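Long-range contacts in quinonprotein alcohol dehydrogenase-like protein (Bacteroides thetaiotaomicron VPI-5482, PDB 4R5O), which is of unknown function but binds calcium ions and joins an immunoglobulin-like beta-sandwich domain to a seven-bladed beta-propeller of the YVTN repeat family: residues L42-G47 with I81-G86; S372-L377 with Y387-E392; S398-Y403 with S418-I423. All coordinates share one frame; numbering follows the deposited sequence. Where two conformers were deposited one is given.

Contact 1. Residues L42-G47 with I81-G86; sequences LLNPEG and IKNKYG
In the immunoglobulin-like beta-sandwich domain, the loop between strands 35-38 and 49-54 sets L42 and G47 against I81, K82 and N83 at the end of strand 74-83. The apolar part is made by two branched side chains that overlap flank to flank, running opposite ways. CD2 of L42 touches CG2 of I81 at 3.8 Å, and CD1 of L42 lies 3.9 Å from CD1 of I81. Chi1 of I81, at -44°, spreads its two branches so that each meets a different methyl of the leucine. Y50 of strand 49-54 touches both side chains, while V88 and M90 of strand 86-97 also pack on I81.

Further along, the contact turns polar and is made largely by the backbone. The carbonyl oxygen of G47 comes within 3.9 Å of CB of N83. Water 1 bridges the two segments, donating to G47 O at 2.8 Å and to K82 O at 3.3 Å. The ND2 atoms of N44 and N83 lie 4.2 Å apart without bonding each other; each donates to the N-terminal segment, N44 ND2 to the carbonyl of Y15 and N83 ND2 to that of H14. N44 OD1 accepts from the backbone N of N17, so both asparagines hold the same N-terminal segment. The oxygen of N83 faces inward over its own turn: chi1 of 69° folds the amide back, and OD1 takes weak bonds from Y85 N at 3.2 Å and G86 N at 3.0 Å. The weak bond from Y85 N is consistent with an Asx turn within the type I turn N83-G86, the two-residue beta-hairpin connection between strands 74-83 and 86-97 of the sandwich.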
# COMPACT_ATOMS: atom_id res chain seq x y z
N LEU A 42 16.25 -41.35 -6.90
CA LEU A 42 17.60 -41.79 -6.59
C LEU A 42 17.84 -43.18 -7.14
O LEU A 42 17.05 -44.11 -6.92
CB LEU A 42 17.83 -41.76 -5.08
CG LEU A 42 18.34 -40.48 -4.45
CD1 LEU A 42 17.53 -39.26 -4.83
CD2 LEU A 42 18.35 -40.61 -2.98
N LEU A 43 18.94 -43.32 -7.87
CA LEU A 43 19.38 -44.59 -8.43
C LEU A 43 19.74 -45.55 -7.26
O LEU A 43 19.42 -46.74 -7.31
CB LEU A 43 20.57 -44.30 -9.35
CG LEU A 43 21.13 -45.46 -10.16
CD1 LEU A 43 20.15 -45.89 -11.27
CD2 LEU A 43 22.46 -45.09 -10.79
N ASN A 44 20.34 -44.98 -6.19
CA ASN A 44 20.75 -45.59 -4.92
C ASN A 44 20.00 -44.87 -3.75
O ASN A 44 20.58 -44.00 -3.07
CB ASN A 44 22.29 -45.51 -4.77
CG ASN A 44 22.87 -44.11 -4.90
OD1 ASN A 44 22.24 -43.18 -5.44
ND2 ASN A 44 24.11 -43.93 -4.43
N PRO A 45 18.70 -45.19 -3.52
CA PRO A 45 17.93 -44.42 -2.52
C PRO A 45 18.14 -44.84 -1.06
O PRO A 45 17.75 -44.09 -0.16
CB PRO A 45 16.48 -44.71 -2.90
CG PRO A 45 16.51 -46.03 -3.58
CD PRO A 45 17.84 -46.13 -4.26
N GLU A 46 18.70 -46.02 -0.82
CA GLU A 46 18.89 -46.62 0.51
C GLU A 46 19.73 -45.72 1.43
O GLU A 46 20.87 -45.35 1.10
CB GLU A 46 19.53 -48.02 0.42
CG GLU A 46 20.71 -48.19 -0.53
CD GLU A 46 20.42 -48.29 -2.02
OE1 GLU A 46 19.24 -48.50 -2.39
OE2 GLU A 46 21.39 -48.23 -2.81
N GLY A 47 19.14 -45.37 2.57
CA GLY A 47 19.76 -44.57 3.62
C GLY A 47 19.89 -43.08 3.35
O GLY A 47 20.60 -42.38 4.08
N ILE A 81 20.34 -33.68 -0.68
CA ILE A 81 20.14 -35.12 -0.45
C ILE A 81 21.46 -35.66 0.07
O ILE A 81 22.50 -35.48 -0.58
CB ILE A 81 19.62 -35.88 -1.70
CG1 ILE A 81 18.50 -35.08 -2.40
CG2 ILE A 81 19.20 -37.31 -1.32
CD1 ILE A 81 18.08 -35.58 -3.70
N LYS A 82 21.42 -36.27 1.26
CA LYS A 82 22.56 -36.76 2.04
C LYS A 82 22.47 -38.26 2.33
O LYS A 82 21.38 -38.76 2.60
CB LYS A 82 22.52 -35.96 3.36
CG LYS A 82 23.59 -36.19 4.41
CD LYS A 82 23.35 -35.23 5.58
CE LYS A 82 24.30 -35.38 6.74
NZ LYS A 82 24.01 -34.40 7.82
N ASN A 83 23.61 -38.98 2.30
CA ASN A 83 23.72 -40.40 2.71
C ASN A 83 25.09 -40.58 3.37
O ASN A 83 25.88 -39.63 3.40
CB ASN A 83 23.47 -41.41 1.56
CG ASN A 83 24.51 -41.50 0.47
OD1 ASN A 83 25.57 -40.86 0.49
ND2 ASN A 83 24.23 -42.33 -0.52
N LYS A 84 25.39 -41.78 3.88
CA LYS A 84 26.62 -42.12 4.61
C LYS A 84 27.89 -41.66 3.86
O LYS A 84 28.84 -41.20 4.50
CB LYS A 84 26.66 -43.64 4.84
CG LYS A 84 27.74 -44.11 5.82
CD LYS A 84 27.73 -45.63 6.01
CE LYS A 84 28.84 -46.08 6.93
NZ LYS A 84 28.81 -47.54 7.18
N TYR A 85 27.86 -41.70 2.51
CA TYR A 85 29.00 -41.45 1.63
C TYR A 85 29.11 -40.00 1.11
O TYR A 85 30.21 -39.60 0.72
CB TYR A 85 28.92 -42.37 0.43
CG TYR A 85 28.88 -43.83 0.83
CD1 TYR A 85 30.05 -44.51 1.18
CD2 TYR A 85 27.69 -44.54 0.86
CE1 TYR A 85 30.02 -45.84 1.58
CE2 TYR A 85 27.65 -45.88 1.23
CZ TYR A 85 28.82 -46.53 1.60
OH TYR A 85 28.79 -47.85 1.97
N GLY A 86 28.03 -39.24 1.11
CA GLY A 86 28.10 -37.87 0.63
C GLY A 86 26.80 -37.10 0.64
O GLY A 86 25.74 -37.63 0.98
O HOH W 1 21.41 -40.18 5.54

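Contact 2. Residues S372-L377 with Y387-E392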
# COMPACT_ATOMS: atom_id res chain seq x y z
N SER A 372 -19.47 2.95 10.58
CA SER A 372 -18.79 4.18 10.19
C SER A 372 -17.71 3.87 9.15
O SER A 372 -17.25 2.73 9.07
CB SER A 372 -18.20 4.89 11.41
OG SER A 372 -17.31 4.05 12.12
N ILE A 373 -17.36 4.88 8.33
CA ILE A 373 -16.33 4.80 7.29
C ILE A 373 -15.04 5.23 7.97
O ILE A 373 -14.96 6.33 8.51
CB ILE A 373 -16.73 5.63 6.04
CG1 ILE A 373 -18.04 5.03 5.44
CG2 ILE A 373 -15.58 5.67 5.00
CD1 ILE A 373 -18.69 5.77 4.40
N THR A 374 -14.07 4.31 8.03
CA THR A 374 -12.86 4.45 8.84
C THR A 374 -11.54 4.51 8.03
O THR A 374 -10.47 4.33 8.61
CB THR A 374 -12.79 3.26 9.80
OG1 THR A 374 -12.86 2.04 9.05
CG2 THR A 374 -13.92 3.30 10.86
N ALA A 375 -11.61 4.81 6.74
CA ALA A 375 -10.43 4.94 5.89
C ALA A 375 -10.73 5.84 4.73
O ALA A 375 -11.92 6.04 4.45
CB ALA A 375 -9.97 3.58 5.39
N PRO A 376 -9.72 6.43 4.03
CA PRO A 376 -10.04 7.28 2.87
C PRO A 376 -10.74 6.51 1.76
O PRO A 376 -10.51 5.31 1.60
CB PRO A 376 -8.67 7.78 2.40
CG PRO A 376 -7.73 6.84 2.92
CD PRO A 376 -8.26 6.35 4.22
N LEU A 377 -11.62 7.19 1.01
CA LEU A 377 -12.27 6.58 -0.15
C LEU A 377 -11.27 6.32 -1.25
O LEU A 377 -10.30 7.08 -1.40
CB LEU A 377 -13.39 7.49 -0.69
CG LEU A 377 -14.59 7.81 0.20
CD1 LEU A 377 -15.45 8.89 -0.44
CD2 LEU A 377 -15.41 6.56 0.51
N TYR A 387 -14.51 2.22 -3.58
CA TYR A 387 -14.12 1.33 -2.51
C TYR A 387 -14.24 2.07 -1.20
O TYR A 387 -13.48 2.99 -0.93
CB TYR A 387 -12.70 0.80 -2.70
CG TYR A 387 -12.37 0.29 -4.08
CD1 TYR A 387 -12.97 -0.85 -4.58
CD2 TYR A 387 -11.35 0.86 -4.82
CE1 TYR A 387 -12.66 -1.33 -5.85
CE2 TYR A 387 -11.02 0.37 -6.08
CZ TYR A 387 -11.66 -0.74 -6.58
OH TYR A 387 -11.33 -1.27 -7.81
N VAL A 388 -15.17 1.63 -0.37
CA VAL A 388 -15.49 2.19 0.93
C VAL A 388 -15.10 1.21 2.03
O VAL A 388 -15.45 0.03 1.95
CB VAL A 388 -16.99 2.51 0.98
CG1 VAL A 388 -17.34 3.23 2.27
CG2 VAL A 388 -17.42 3.36 -0.21
N THR A 389 -14.38 1.70 3.06
CA THR A 389 -13.96 0.92 4.24
C THR A 389 -14.91 1.24 5.39
O THR A 389 -14.98 2.38 5.84
CB THR A 389 -12.51 1.20 4.59
OG1 THR A 389 -11.68 0.93 3.46
CG2 THR A 389 -12.03 0.43 5.79
N TYR A 390 -15.64 0.22 5.86
CA TYR A 390 -16.58 0.29 6.97
C TYR A 390 -16.08 -0.45 8.20
O TYR A 390 -15.36 -1.44 8.05
CB TYR A 390 -17.95 -0.30 6.57
CG TYR A 390 -18.69 0.42 5.48
CD1 TYR A 390 -19.44 1.55 5.76
CD2 TYR A 390 -18.75 -0.10 4.20
CE1 TYR A 390 -20.18 2.19 4.77
CE2 TYR A 390 -19.48 0.53 3.20
CZ TYR A 390 -20.20 1.68 3.48
OH TYR A 390 -20.93 2.32 2.51
N THR A 391 -16.50 0.00 9.41
CA THR A 391 -16.22 -0.66 10.67
C THR A 391 -17.47 -0.64 11.52
O THR A 391 -18.06 0.43 11.72
CB THR A 391 -15.01 -0.06 11.41
OG1 THR A 391 -13.85 -0.13 10.58
CG2 THR A 391 -14.72 -0.77 12.73
N GLU A 392 -17.90 -1.84 11.99
CA GLU A 392 -19.01 -1.98 12.92
C GLU A 392 -18.45 -1.62 14.29
O GLU A 392 -17.56 -2.32 14.79
CB GLU A 392 -19.67 -3.37 12.88
CG GLU A 392 -20.48 -3.66 11.62
CD GLU A 392 -21.32 -4.93 11.61
OE1 GLU A 392 -21.83 -5.32 12.69
OE2 GLU A 392 -21.57 -5.46 10.51
O HOH W 2 -13.27 4.32 2.88
O HOH W 3 -12.07 2.38 1.26
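S372 pairs with T391 as an antiparallel hydrogen-bonded pair. Its N donates to T391 O at 3.1 Å, and its O receives T391 N at 2.9 Å. At I373, a non-hydrogen-bonded position opposite Y390, the side chain lies alongside the tyrosine. CG1 of I373 meets CE1 of the Y390 ring at 3.6 Å, and CD1 of I373 reaches CG1 of V388 at 3.6 Å. That same V388 methyl sits over one face of the ring, toward its rim, and I349 of strand 349-353 packs on both I373 and V388.

The backbone N of T374 still bonds to T389 O at 3.1 Å. With chi1 at 55°, its OG1 is directed across to T391 OG1, 2.8 Å away, in a hydroxyl-hydroxyl hydrogen bond. T391 OG1 is also bonded to S398 OG on the next strand. These two strands, 371-379 and 386-392, form an antiparallel hairpin of one four-stranded blade of the beta-propeller, and the first of them is interrupted here by a bulge or short loop.

Between A375 and L377 water stands between the two strands. A375 lays CB against CB of T389 at 3.6 Å, while water 2 lies between A375 O and T389 N, accepting from the latter and probably donating to the former. Beside P376, water 3 lies within bonding distance of Y387 O and T389 OG1 and more weakly of P376 O, though it cannot donate to every acceptor near it. L377 brings CD2 alongside V388, 3.8 Å from V388 CG2. V343 and Y341 of strand 339-343 also touch this leucine.

Contact 3. Residues S398-Y403 with S418-I423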
# COMPACT_ATOMS: atom_id res chain seq x y z
N SER A 398 -14.33 -5.02 10.30
CA SER A 398 -14.18 -4.14 9.16
C SER A 398 -14.32 -4.88 7.85
O SER A 398 -14.00 -6.08 7.74
CB SER A 398 -12.83 -3.44 9.22
OG SER A 398 -12.75 -2.66 10.39
N LYS A 399 -14.80 -4.15 6.85
CA LYS A 399 -15.00 -4.66 5.51
C LYS A 399 -14.69 -3.59 4.47
O LYS A 399 -14.73 -2.40 4.78
CB LYS A 399 -16.44 -5.17 5.33
CG LYS A 399 -17.52 -4.11 5.53
CD LYS A 399 -18.90 -4.69 5.41
CE LYS A 399 -19.96 -3.69 5.79
NZ LYS A 399 -21.31 -4.29 5.66
N ILE A 400 -14.36 -4.03 3.25
CA ILE A 400 -14.18 -3.15 2.10
C ILE A 400 -15.36 -3.44 1.17
O ILE A 400 -15.50 -4.56 0.69
CB ILE A 400 -12.80 -3.26 1.39
CG1 ILE A 400 -11.65 -2.95 2.36
CG2 ILE A 400 -12.76 -2.36 0.17
CD1 ILE A 400 -10.28 -3.28 1.80
N VAL A 401 -16.23 -2.45 0.98
CA VAL A 401 -17.38 -2.61 0.09
C VAL A 401 -17.05 -1.86 -1.20
O VAL A 401 -16.63 -0.70 -1.16
CB VAL A 401 -18.71 -2.15 0.72
CG1 VAL A 401 -19.87 -2.33 -0.25
CG2 VAL A 401 -18.99 -2.91 2.02
N VAL A 402 -17.16 -2.57 -2.32
CA VAL A 402 -16.90 -2.07 -3.67
C VAL A 402 -18.25 -1.82 -4.32
O VAL A 402 -19.00 -2.78 -4.56
CB VAL A 402 -16.02 -3.05 -4.51
CG1 VAL A 402 -15.84 -2.54 -5.94
CG2 VAL A 402 -14.67 -3.32 -3.85
N TYR A 403 -18.57 -0.54 -4.55
CA TYR A 403 -19.81 -0.10 -5.19
C TYR A 403 -19.60 0.20 -6.66
O TYR A 403 -18.54 0.64 -7.05
CB TYR A 403 -20.36 1.17 -4.51
CG TYR A 403 -20.81 1.00 -3.07
CD1 TYR A 403 -22.08 0.54 -2.76
CD2 TYR A 403 -19.98 1.40 -2.01
CE1 TYR A 403 -22.51 0.41 -1.44
CE2 TYR A 403 -20.40 1.27 -0.68
CZ TYR A 403 -21.67 0.77 -0.41
OH TYR A 403 -22.11 0.66 0.89
N SER A 418 -8.79 -6.17 11.85
CA SER A 418 -7.76 -5.30 11.30
C SER A 418 -8.37 -4.39 10.23
O SER A 418 -8.78 -4.86 9.16
CB SER A 418 -6.59 -6.12 10.76
OG SER A 418 -7.01 -7.08 9.80
N VAL A 419 -8.43 -3.08 10.54
CA VAL A 419 -8.96 -2.02 9.66
C VAL A 419 -7.99 -1.73 8.50
O VAL A 419 -6.84 -1.35 8.77
CB VAL A 419 -9.26 -0.71 10.44
CG1 VAL A 419 -9.91 0.33 9.53
CG2 VAL A 419 -10.14 -0.97 11.66
N PRO A 420 -8.43 -1.83 7.23
CA PRO A 420 -7.53 -1.45 6.13
C PRO A 420 -7.35 0.07 6.14
O PRO A 420 -8.30 0.81 6.40
CB PRO A 420 -8.22 -1.97 4.86
CG PRO A 420 -9.57 -2.39 5.28
CD PRO A 420 -9.77 -2.23 6.74
N SER A 421 -6.10 0.53 5.95
CA SER A 421 -5.79 1.96 6.03
C SER A 421 -5.77 2.64 4.66
O SER A 421 -5.95 3.87 4.58
CB SER A 421 -4.43 2.16 6.70
OG SER A 421 -3.40 1.44 6.04
N GLN A 422 -5.54 1.85 3.60
CA GLN A 422 -5.41 2.35 2.24
C GLN A 422 -5.60 1.23 1.21
O GLN A 422 -5.33 0.09 1.52
CB GLN A 422 -4.01 2.93 2.12
CG GLN A 422 -3.71 3.60 0.82
CD GLN A 422 -2.44 4.32 0.97
OE1 GLN A 422 -1.76 4.18 1.97
NE2 GLN A 422 -2.14 5.12 -0.02
N ILE A 423 -6.06 1.59 -0.01
CA ILE A 423 -6.29 0.75 -1.19
C ILE A 423 -5.43 1.30 -2.30
O ILE A 423 -5.40 2.50 -2.52
CB ILE A 423 -7.81 0.69 -1.56
CG1 ILE A 423 -8.60 -0.02 -0.43
CG2 ILE A 423 -8.05 0.01 -2.94
CD1 ILE A 423 -9.97 -0.09 -0.61
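I400 overlaps the ring of P420 in an antiparallel overlap of the two side chains: CG1 of I400 lies 3.6 Å from CG of P420, and CD1 of I400 stays at 3.7 Å from the same ring carbon. The other branch of I400 serves a second partner. Its chi1 of -59° turns CG2 opposite to the backbone N, where it meets CD1 of I423 tip to tip at 3.7 Å. I400 thus touches both P420 and I423 of the second segment, whose course from S418 to I423 is only 19° from that of S398-I400.

S398 adds a contact with V419 and P420. Its OG lies 3.4 Å from CG2 of V419, and its CB is 4.1 Å from CD of P420. The polar partner of that hydroxyl is T391. P420 also touches T389 and C415, while Y106 and F104 of strand 103-108 pack on I400 and I423 respectively. Through these contacts the C-terminal segment passes from one blade to strand 422-424, which completes the sheet of strands 103-108, 111-116 and 121-123, the "Velcro" closure characteristic of beta-propellers.

Overall arrangement
Contacts 2 and 3 belong to the propeller and adjoin, their centres about 6 Å apart; contact 1 lies in the sandwich domain, about 58 and 52 Å from them between centres. Contact 1 is peripheral and partly exposed, with little direct bonding across it. Both propeller contacts are buried: contact 2 is strand pairing within a blade, rich in backbone bonds and waters, whereas contact 3 packs side chains between that blade and the blade closed by strand 422-424. Strands 386-392 and 397-403, neighbours in one sheet, connect them, with the hydroxyls of Y390 and Y403 probably hydrogen-bonded across the seam.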